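Long-range contact in pyridoxamine 5-phosphate-dependent dehydrase (PDB 3B8X), which removes the C3'-hydroxyl group of GDP-4-keto-6-deoxy-D-mannose by a combined transamination and deoxygenation, a step in the biosynthesis of L-colitose for the O-antigen: residues Asp155-Gly167 with Cys174-Ser186. The protein carries 1 engineered substitution. Residues are numbered along the deposited sequence; the frame is centred on the assembly and turned at random.
With NA (sodium ion), chain N; G4M ([(2R,3S,4R,5R)-5-(2-amino-6-oxo-1,6-dihydro-9H-purin-9-yl)-3,4-dihydroxytetrahydrofuran-2-yl]methyl (2R,3S,4S,5S,6R)-3,4-dihydroxy-5-[({3-hydroxy-2-methyl-5-[(phosphonooxy)methyl]pyridin-4-yl}methyl)amino]-6-methyltetrahydro-2H-pyran-2-yl dihydrogen diphosphate), chain O.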
loop_
_atom_site.group_PDB
_atom_site.type_symbol
_atom_site.label_atom_id
_atom_site.label_comp_id
_atom_site.label_asym_id
_atom_site.label_seq_id
_atom_site.Cartn_x
_atom_site.Cartn_y
_atom_site.Cartn_z
ATOM N N ASP B 155 14.159 -28.376 -0.418
ATOM C CA ASP B 155 12.897 -27.638 -0.349
ATOM C C ASP B 155 13.083 -26.226 0.226
ATOM O O ASP B 155 12.689 -25.929 1.360
ATOM C CB ASP B 155 11.846 -28.451 0.430
ATOM C CG ASP B 155 10.404 -28.044 0.099
ATOM O OD1 ASP B 155 10.187 -27.366 -0.931
ATOM O OD2 ASP B 155 9.481 -28.401 0.868
ATOM N N ILE B 156 13.741 -25.359 -0.547
ATOM C CA ILE B 156 14.002 -23.976 -0.118
ATOM C C ILE B 156 13.522 -23.057 -1.223
ATOM O O ILE B 156 13.978 -23.152 -2.356
ATOM C CB ILE B 156 15.504 -23.693 0.053
ATOM C CG1 ILE B 156 16.092 -24.590 1.150
ATOM C CG2 ILE B 156 15.707 -22.213 0.398
ATOM C CD1 ILE B 156 17.544 -25.013 0.872
ATOM N N ILE B 157 12.573 -22.194 -0.913
ATOM C CA ILE B 157 12.069 -21.315 -1.948
ATOM C C ILE B 157 13.081 -20.190 -2.200
ATOM O O ILE B 157 13.654 -19.603 -1.246
ATOM C CB ILE B 157 10.770 -20.644 -1.501
ATOM C CG1 ILE B 157 9.661 -21.661 -1.290
ATOM C CG2 ILE B 157 10.367 -19.580 -2.517
ATOM C CD1 ILE B 157 8.773 -21.334 -0.095
ATOM N N LEU B 158 13.211 -19.827 -3.474
ATOM C CA LEU B 158 14.070 -18.714 -3.857
ATOM C C LEU B 158 13.180 -17.556 -4.300
ATOM O O LEU B 158 12.297 -17.726 -5.195
ATOM C CB LEU B 158 14.955 -19.124 -5.044
ATOM C CG LEU B 158 15.819 -18.042 -5.671
ATOM C CD1 LEU B 158 16.878 -17.544 -4.688
ATOM C CD2 LEU B 158 16.423 -18.503 -6.955
ATOM N N LEU B 159 13.438 -16.388 -3.688
ATOM C CA LEU B 159 12.693 -15.171 -4.056
ATOM C C LEU B 159 13.720 -14.157 -4.474
ATOM O O LEU B 159 14.816 -14.248 -3.990
ATOM C CB LEU B 159 12.026 -14.607 -2.826
ATOM C CG LEU B 159 10.985 -15.634 -2.356
ATOM C CD1 LEU B 159 10.430 -15.235 -1.005
ATOM C CD2 LEU B 159 9.915 -15.834 -3.429
ATOM N N GLU B 160 13.385 -13.171 -5.303
ATOM C CA GLU B 160 14.364 -12.129 -5.610
ATOM C C GLU B 160 13.673 -10.817 -5.358
ATOM O O GLU B 160 12.509 -10.649 -5.723
ATOM C CB GLU B 160 14.671 -12.082 -7.104
ATOM C CG GLU B 160 15.701 -13.077 -7.599
ATOM C CD GLU B 160 15.814 -13.049 -9.115
ATOM O OE1 GLU B 160 16.588 -12.232 -9.661
ATOM O OE2 GLU B 160 15.075 -13.799 -9.788
ATOM N N ASP B 161 14.375 -9.887 -4.732
ATOM C CA ASP B 161 13.853 -8.542 -4.606
ATOM C C ASP B 161 14.684 -7.900 -5.734
ATOM O O ASP B 161 15.897 -7.795 -5.605
ATOM C CB ASP B 161 14.177 -7.919 -3.232
ATOM C CG ASP B 161 13.912 -6.389 -3.203
ATOM O OD1 ASP B 161 13.860 -5.831 -4.321
ATOM O OD2 ASP B 161 13.752 -5.768 -2.098
ATOM N N ASN B 162 14.056 -7.629 -6.875
ATOM C CA ASN B 162 14.733 -7.018 -7.997
ATOM C C ASN B 162 14.406 -5.533 -8.231
ATOM O O ASN B 162 14.563 -5.017 -9.331
ATOM C CB ASN B 162 14.460 -7.751 -9.310
ATOM C CG ASN B 162 15.634 -7.591 -10.328
ATOM O OD1 ASN B 162 16.813 -7.672 -9.968
ATOM N ND2 ASN B 162 15.302 -7.376 -11.590
ATOM N N CYS B 163 14.126 -4.828 -7.155
ATOM C CA CYS B 163 13.782 -3.439 -7.264
ATOM C C CYS B 163 14.933 -2.516 -7.663
ATOM O O CYS B 163 14.662 -1.378 -8.063
ATOM C CB CYS B 163 13.094 -2.997 -5.956
ATOM S SG CYS B 163 11.448 -3.742 -5.704
ATOM N N GLU B 164 16.189 -2.966 -7.571
ATOM C CA GLU B 164 17.297 -2.089 -7.938
ATOM C C GLU B 164 17.959 -2.577 -9.193
ATOM O O GLU B 164 18.872 -1.923 -9.689
ATOM C CB GLU B 164 18.369 -1.979 -6.839
ATOM C CG GLU B 164 17.777 -1.543 -5.500
ATOM C CD GLU B 164 18.781 -1.484 -4.364
ATOM O OE1 GLU B 164 19.986 -1.704 -4.598
ATOM O OE2 GLU B 164 18.352 -1.242 -3.210
ATOM N N SER B 165 17.524 -3.732 -9.696
ATOM C CA SER B 165 18.190 -4.294 -10.859
ATOM C C SER B 165 17.329 -4.648 -12.056
ATOM O O SER B 165 17.603 -5.633 -12.740
ATOM C CB SER B 165 19.114 -5.467 -10.484
ATOM O OG SER B 165 19.860 -5.129 -9.317
ATOM N N MET B 166 16.325 -3.823 -12.350
ATOM C CA MET B 166 15.542 -4.058 -13.550
ATOM C C MET B 166 16.512 -4.072 -14.738
ATOM O O MET B 166 17.427 -3.266 -14.802
ATOM C CB MET B 166 14.545 -2.928 -13.769
ATOM C CG MET B 166 13.703 -3.191 -14.991
ATOM S SD MET B 166 12.420 -1.953 -15.237
ATOM C CE MET B 166 11.218 -2.325 -14.052
ATOM N N GLY B 167 16.339 -4.986 -15.683
ATOM C CA GLY B 167 17.249 -4.995 -16.824
ATOM C C GLY B 167 18.583 -5.742 -16.671
ATOM O O GLY B 167 19.362 -5.852 -17.629
ATOM N N CYS B 174 16.846 -12.942 -17.424
ATOM C CA CYS B 174 16.659 -11.642 -16.777
ATOM C C CYS B 174 16.566 -11.679 -15.278
ATOM O O CYS B 174 15.728 -12.392 -14.757
ATOM C CB CYS B 174 15.340 -11.031 -17.214
ATOM S SG CYS B 174 15.400 -10.539 -18.928
ATOM N N ALA B 175 17.270 -10.785 -14.596
ATOM C CA ALA B 175 17.135 -10.714 -13.115
ATOM C C ALA B 175 15.654 -10.594 -12.806
ATOM O O ALA B 175 14.921 -10.018 -13.617
ATOM C CB ALA B 175 17.895 -9.528 -12.554
ATOM N N GLY B 176 15.224 -11.117 -11.652
ATOM C CA GLY B 176 13.819 -11.113 -11.268
ATOM C C GLY B 176 13.129 -12.424 -11.675
ATOM O O GLY B 176 12.064 -12.778 -11.157
ATOM N N THR B 177 13.697 -13.128 -12.640
ATOM C CA THR B 177 13.045 -14.352 -13.095
ATOM C C THR B 177 13.630 -15.678 -12.620
ATOM O O THR B 177 13.148 -16.761 -12.976
ATOM C CB THR B 177 12.919 -14.383 -14.621
ATOM O OG1 THR B 177 14.227 -14.594 -15.173
ATOM C CG2 THR B 177 12.322 -13.045 -15.131
ATOM N N PHE B 178 14.664 -15.609 -11.807
ATOM C CA PHE B 178 15.251 -16.843 -11.297
ATOM C C PHE B 178 14.414 -17.445 -10.158
ATOM O O PHE B 178 14.251 -18.664 -10.066
ATOM C CB PHE B 178 16.650 -16.525 -10.816
ATOM C CG PHE B 178 17.584 -16.109 -11.934
ATOM C CD1 PHE B 178 17.632 -14.774 -12.386
ATOM C CD2 PHE B 178 18.405 -17.039 -12.549
ATOM C CE1 PHE B 178 18.490 -14.401 -13.388
ATOM C CE2 PHE B 178 19.247 -16.650 -13.581
ATOM C CZ PHE B 178 19.335 -15.334 -13.951
ATOM N N GLY B 179 13.857 -16.566 -9.331
ATOM C CA GLY B 179 13.053 -16.921 -8.177
ATOM C C GLY B 179 11.651 -17.435 -8.507
ATOM O O GLY B 179 11.166 -17.347 -9.648
ATOM N N LEU B 180 11.010 -17.995 -7.494
ATOM C CA LEU B 180 9.614 -18.405 -7.624
ATOM C C LEU B 180 8.826 -17.112 -7.926
ATOM O O LEU B 180 7.840 -17.095 -8.691
ATOM C CB LEU B 180 9.158 -18.987 -6.285
ATOM C CG LEU B 180 7.648 -19.065 -6.160
ATOM C CD1 LEU B 180 7.085 -20.055 -7.200
ATOM C CD2 LEU B 180 7.289 -19.457 -4.736
ATOM N N MET B 181 9.274 -16.037 -7.278
ATOM C CA MET B 181 8.757 -14.669 -7.485
ATOM C C MET B 181 9.903 -13.696 -7.595
ATOM O O MET B 181 10.975 -13.908 -6.998
ATOM C CB MET B 181 7.859 -14.206 -6.338
ATOM C CG MET B 181 6.395 -14.606 -6.577
ATOM S SD MET B 181 5.297 -14.223 -5.217
ATOM C CE MET B 181 5.774 -15.448 -4.059
ATOM N N GLY B 182 9.634 -12.576 -8.262
ATOM C CA GLY B 182 10.591 -11.520 -8.402
ATOM C C GLY B 182 9.902 -10.168 -8.326
ATOM O O GLY B 182 8.891 -9.934 -8.983
ATOM N N THR B 183 10.492 -9.242 -7.586
ATOM C CA THR B 183 9.868 -7.917 -7.478
ATOM C C THR B 183 10.622 -6.826 -8.216
ATOM O O THR B 183 11.841 -6.883 -8.319
ATOM C CB THR B 183 9.624 -7.505 -6.006
ATOM O OG1 THR B 183 10.867 -7.497 -5.265
ATOM C CG2 THR B 183 8.574 -8.406 -5.318
ATOM N N PHE B 184 9.889 -5.845 -8.742
ATOM C CA PHE B 184 10.501 -4.695 -9.398
ATOM C C PHE B 184 9.865 -3.409 -8.871
ATOM O O PHE B 184 8.767 -3.428 -8.286
ATOM C CB PHE B 184 10.325 -4.716 -10.918
ATOM C CG PHE B 184 10.889 -5.910 -11.579
ATOM C CD1 PHE B 184 10.323 -7.149 -11.358
ATOM C CD2 PHE B 184 11.892 -5.782 -12.532
ATOM C CE1 PHE B 184 10.778 -8.266 -12.013
ATOM C CE2 PHE B 184 12.343 -6.928 -13.238
ATOM C CZ PHE B 184 11.800 -8.174 -12.945
ATOM N N SER B 185 10.569 -2.299 -9.048
ATOM C CA SER B 185 10.041 -0.992 -8.654
ATOM C C SER B 185 10.103 -0.083 -9.864
ATOM O O SER B 185 11.020 -0.172 -10.691
ATOM C CB SER B 185 10.882 -0.347 -7.541
ATOM O OG SER B 185 10.657 1.071 -7.435
ATOM N N SER B 186 9.120 0.802 -9.982
ATOM C CA SER B 186 9.173 1.812 -11.051
ATOM C C SER B 186 9.091 3.208 -10.403
ATOM O O SER B 186 8.356 4.099 -10.872
ATOM C CB SER B 186 8.123 1.588 -12.163
ATOM O OG SER B 186 6.839 1.276 -11.647
HETATM NA NA NA N . 11.128 -17.882 -13.894
HETATM O OP3 G4M O . 10.637 2.597 -3.596
HETATM P PL G4M O . 9.768 1.294 -3.838
HETATM O OP1 G4M O . 8.615 1.087 -2.715
HETATM O OP2 G4M O . 9.081 1.389 -5.288
HETATM O OP4 G4M O . 10.763 0.007 -3.918
HETATM C C5B G4M O . 11.162 -0.309 -2.615
HETATM C C5L G4M O . 12.436 -1.057 -2.715
HETATM C C6L G4M O . 12.434 -2.430 -2.505
HETATM N N1L G4M O . 13.566 -3.094 -2.531
HETATM C C2L G4M O . 14.733 -2.530 -2.754
HETATM C C2A G4M O . 15.999 -3.354 -2.712
HETATM C C3L G4M O . 14.842 -1.168 -3.019
HETATM O O3L G4M O . 16.075 -0.638 -3.171
HETATM C C4L G4M O . 13.633 -0.401 -3.032
HETATM C C4A G4M O . 13.638 0.981 -3.266
HETATM N N4A G4M O . 14.771 1.605 -3.393
HETATM C C4G G4M O . 14.762 2.982 -3.738
HETATM C C5G G4M O . 15.926 3.719 -3.119
HETATM C C6G G4M O . 17.238 2.985 -3.397
HETATM O O5G G4M O . 15.936 4.928 -3.871
HETATM C C3G G4M O . 13.482 3.683 -3.253
HETATM O O3G G4M O . 12.649 3.888 -4.388
HETATM C C2G G4M O . 13.844 5.075 -2.658
HETATM O O2G G4M O . 12.693 5.917 -2.536
HETATM C C1G G4M O . 14.854 5.783 -3.530
HETATM O O1G G4M O . 15.459 6.764 -2.698
HETATM P P2 G4M O . 15.830 8.181 -3.316
HETATM O O3P G4M O . 16.614 7.984 -4.717
HETATM O O4P G4M O . 16.898 8.881 -2.316
HETATM O OPP G4M O . 14.393 8.900 -3.457
HETATM P P G4M O . 14.494 10.468 -3.795
HETATM O O1P G4M O . 15.389 11.429 -2.852
HETATM O O2P G4M O . 12.959 10.866 -3.652
HETATM O "O5'" G4M O . 14.725 10.656 -5.348
HETATM C "C5'" G4M O . 16.102 10.731 -5.654
HETATM C "C4'" G4M O . 16.305 11.969 -6.514
HETATM O "O4'" G4M O . 15.223 12.068 -7.487
HETATM C "C3'" G4M O . 16.220 13.241 -5.639
HETATM O "O3'" G4M O . 17.086 14.196 -6.235
HETATM C "C2'" G4M O . 14.736 13.654 -5.757
HETATM O "O2'" G4M O . 14.645 15.076 -5.614
HETATM C "C1'" G4M O . 14.473 13.273 -7.207
HETATM N N9 G4M O . 13.045 13.055 -7.457
HETATM C C8 G4M O . 12.288 12.059 -6.926
HETATM N N7 G4M O . 11.070 12.167 -7.419
HETATM C C4 G4M O . 12.274 13.790 -8.322
HETATM C C5 G4M O . 10.982 13.215 -8.302
HETATM C C6 G4M O . 9.953 13.779 -9.139
HETATM O O6 G4M O . 8.813 13.342 -9.192
HETATM N N3 G4M O . 12.516 14.854 -9.093
HETATM C C2 G4M O . 11.554 15.372 -9.840
HETATM N N1 G4M O . 10.283 14.858 -9.881
HETATM N N2 G4M O . 11.825 16.466 -10.601
HETATM O O HOH W 1 12.994 -2.883 -10.542
HETATM O O HOH W 2 15.582 -7.721 -14.831
HETATM O O HOH W 3 10.727 -18.867 -11.614
HETATM O O HOH W 4 12.401 -20.053 -13.901
HETATM O O HOH W 5 9.537 -15.761 -13.285
HETATM O O HOH W 6 11.359 -17.170 -16.411
#
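The carboxylate of E160 grips the loop that leads into strand 181-185 by three backbone N-H groups. OE1 takes G176 N at 2.7 Å, from above the carboxylate plane, and a further bond from N136. OE2 takes F178 N at 2.7 Å, nearly along its C-O axis, and G179 N at 3.1 Å on the anti side. It also lies at the edge of the F178 ring, in its plane. Glutamate suits this place because a chain extended beyond CG (chi2 174°) spans from strand to loop; buried among so many donors, it is probably ionised. G176 and G179, having no side chain, let the loop pass close, G179 CA lying 3.2 Å from L158 O. Between them T177 O binds a sodium ion that D203 and four waters complete.

Backbone bonds join the strands: E160 N to M181 O, T183 N to E160 O and, before them, L180 N to L158 O at 2.6 Å. These are neighbouring parallel strands of the large mixed sheet in the aminotransferase fold, and the C-terminal ends of both reach the cofactor adduct. There D161 OD2, which also bonds to T93 and N62, lies 2.7 Å from N1L of the adduct's pyridine ring, while D161 OD1 receives C163 N in an Asx turn. S185 OG donates to the phosphate oxygen OP2.

Side chains pack on both faces. The apolar L159 and M181 lie side by side beneath helix 58-68, against M65. On the E160 face, the amide of N162, its OD1 bonded to N136, stands 89° to the F184 ring, and M166 crosses F184 at about a right angle, its CE 3.8 Å from CD2.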